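Ankyrin repeat and SAM domain-containing protein 4B (Mus musculus, PDB 5F3X) probably acts as a scaffold in protein assemblies, joining ankyrin repeats to a SAM domain and a C-terminal PDZ-binding motif. Local coordinates at residues B[54-57]-B[58-62]. Sequence-based numbering, arbitrary orientation.
Sequences GPRK and KVLSA
Val59 and Leu60 fold back over the carbonyls of Pro55 and Arg56 in the first turns of helix 53-71, the long C-terminal helix of the SAM-domain bundle. Four successive i to i+4 backbone bonds join 54-57 to 58-62; the one from Val59 N to Pro55 O measures 2.8 Å and is nearly straight (N-H...O 173°), whereas Lys58 N reaches Gly54 O at 3.2 Å. Proline suits the first turn, where its missing N-H costs the helix little, and its ring packs on Phe24. The tight side lies here: Val59, buried and beta-branched, packs on Leu21 and Met51, a compact nonpolar side chain that suits a buried place. Leu60, next along the helix, packs on Asp43 and Leu46 of helix 43-48, and its CB, CG and CD1 lie along the Arg56 carbonyl. Arg56, long enough to reach the neighbouring helix 43-48 and the loop after it, forms a salt bridge with Asp43 through NE and a hydrogen bond to Met51 O through NH1. On the solvent side, the aliphatic start of Lys58 passes Gly54 O, and its ammonium end leads away, a length and charge suited to water. Lys57 is also exposed, yet bends at chi2 (-63°) and chi3, which brings its amine into a long, weak ion pair with Asp43 and beside the Leu60 CD1 methyl, 3.8 Å from Lys57 NZ.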
ATOM      1  N   GLY B  54       3.106  33.683  -3.927  1.00 56.34           N
ATOM      2  CA  GLY B  54       2.037  32.728  -3.790  1.00 47.10           C
ATOM      3  C   GLY B  54       2.512  31.296  -3.866  1.00 49.50           C
ATOM      4  O   GLY B  54       2.299  30.503  -2.946  1.00 50.13           O
ATOM      5  N   PRO B  55       3.156  30.916  -4.973  1.00 49.56           N
ATOM      6  CA  PRO B  55       3.612  29.521  -5.066  1.00 50.48           C
ATOM      7  C   PRO B  55       4.769  29.217  -4.148  1.00 51.65           C
ATOM      8  O   PRO B  55       4.914  28.066  -3.733  1.00 50.65           O
ATOM      9  CB  PRO B  55       3.973  29.342  -6.548  1.00 43.48           C
ATOM     10  CG  PRO B  55       3.862  30.658  -7.178  1.00 47.53           C
ATOM     11  CD  PRO B  55       3.092  31.576  -6.292  1.00 48.42           C
ATOM     12  N   ARG B  56       5.580  30.211  -3.786  1.00 54.09           N
ATOM     13  CA  ARG B  56       6.622  29.976  -2.790  1.00 49.79           C
ATOM     14  C   ARG B  56       6.014  29.445  -1.503  1.00 49.82           C
ATOM     15  O   ARG B  56       6.462  28.427  -0.969  1.00 49.34           O
ATOM     16  CB  ARG B  56       7.398  31.263  -2.524  1.00 49.22           C
ATOM     17  CG  ARG B  56       8.822  31.256  -3.020  1.00 47.94           C
ATOM     18  CD  ARG B  56       9.293  32.657  -3.366  1.00 48.08           C
ATOM     19  NE  ARG B  56       9.036  33.636  -2.305  1.00 48.32           N
ATOM     20  CZ  ARG B  56       8.762  34.914  -2.543  1.00 49.91           C
ATOM     21  NH1 ARG B  56       8.711  35.340  -3.792  1.00 48.46           N
ATOM     22  NH2 ARG B  56       8.525  35.765  -1.546  1.00 53.96           N
ATOM     23  N   LYS B  57       4.958  30.112  -1.011  1.00 51.17           N
ATOM     24  CA  LYS B  57       4.309  29.678   0.223  1.00 50.65           C
ATOM     25  C   LYS B  57       3.721  28.276   0.079  1.00 54.05           C
ATOM     26  O   LYS B  57       3.866  27.445   0.978  1.00 56.80           O
ATOM     27  CB  LYS B  57       3.235  30.681   0.623  1.00 53.24           C
ATOM     28  CG  LYS B  57       3.740  32.116   0.863  1.00 58.46           C
ATOM     29  CD  LYS B  57       4.737  32.232   2.025  1.00 59.18           C
ATOM     30  CE  LYS B  57       6.220  32.243   1.565  1.00 53.66           C
ATOM     31  NZ  LYS B  57       7.127  31.755   2.631  1.00 54.41           N
ATOM     32  N   LYS B  58       3.076  27.983  -1.054  1.00 52.60           N
ATOM     33  CA  LYS B  58       2.494  26.657  -1.242  1.00 49.91           C
ATOM     34  C   LYS B  58       3.575  25.589  -1.285  1.00 48.76           C
ATOM     35  O   LYS B  58       3.457  24.553  -0.624  1.00 51.18           O
ATOM     36  CB  LYS B  58       1.637  26.620  -2.512  1.00 53.31           C
ATOM     37  CG  LYS B  58       0.242  27.234  -2.328  1.00 56.01           C
ATOM     38  CD  LYS B  58      -0.357  27.741  -3.634  1.00 54.44           C
ATOM     39  CE  LYS B  58      -1.709  28.388  -3.361  1.00 56.48           C
ATOM     40  NZ  LYS B  58      -2.466  28.659  -4.627  1.00 59.26           N
ATOM     41  N   VAL B  59       4.644  25.829  -2.051  1.00 48.13           N
ATOM     42  CA  VAL B  59       5.773  24.893  -2.080  1.00 46.96           C
ATOM     43  C   VAL B  59       6.336  24.680  -0.677  1.00 46.08           C
ATOM     44  O   VAL B  59       6.540  23.544  -0.244  1.00 46.08           O
ATOM     45  CB  VAL B  59       6.874  25.377  -3.041  1.00 47.23           C
ATOM     46  CG1 VAL B  59       7.972  24.405  -3.058  1.00 50.36           C
ATOM     47  CG2 VAL B  59       6.369  25.482  -4.441  1.00 48.94           C
ATOM     48  N   LEU B  60       6.615  25.766   0.055  1.00 48.16           N
ATOM     49  CA  LEU B  60       7.313  25.561   1.320  1.00 50.79           C
ATOM     50  C   LEU B  60       6.394  24.947   2.356  1.00 51.40           C
ATOM     51  O   LEU B  60       6.843  24.150   3.187  1.00 52.63           O
ATOM     52  CB  LEU B  60       7.943  26.858   1.834  1.00 46.73           C
ATOM     53  CG  LEU B  60       9.062  27.431   0.940  1.00 47.53           C
ATOM     54  CD1 LEU B  60       9.033  28.964   0.836  1.00 49.81           C
ATOM     55  CD2 LEU B  60      10.418  26.939   1.383  1.00 46.13           C
ATOM     56  N   SER B  61       5.106  25.260   2.290  1.00 53.33           N
ATOM     57  CA  SER B  61       4.145  24.577   3.140  1.00 55.25           C
ATOM     58  C   SER B  61       4.206  23.077   2.906  1.00 58.97           C
ATOM     59  O   SER B  61       4.305  22.294   3.856  1.00 63.96           O
ATOM     60  CB  SER B  61       2.745  25.117   2.863  1.00 57.75           C
ATOM     61  OG  SER B  61       1.740  24.316   3.453  1.00 60.71           O
ATOM     62  N   ALA B  62       4.186  22.667   1.634  1.00 54.10           N
ATOM     63  CA  ALA B  62       4.199  21.249   1.291  1.00 50.66           C
ATOM     64  C   ALA B  62       5.502  20.588   1.708  1.00 55.17           C
ATOM     65  O   ALA B  62       5.503  19.443   2.177  1.00 60.94           O
ATOM     66  CB  ALA B  62       3.977  21.072  -0.210  1.00 44.62           C
TER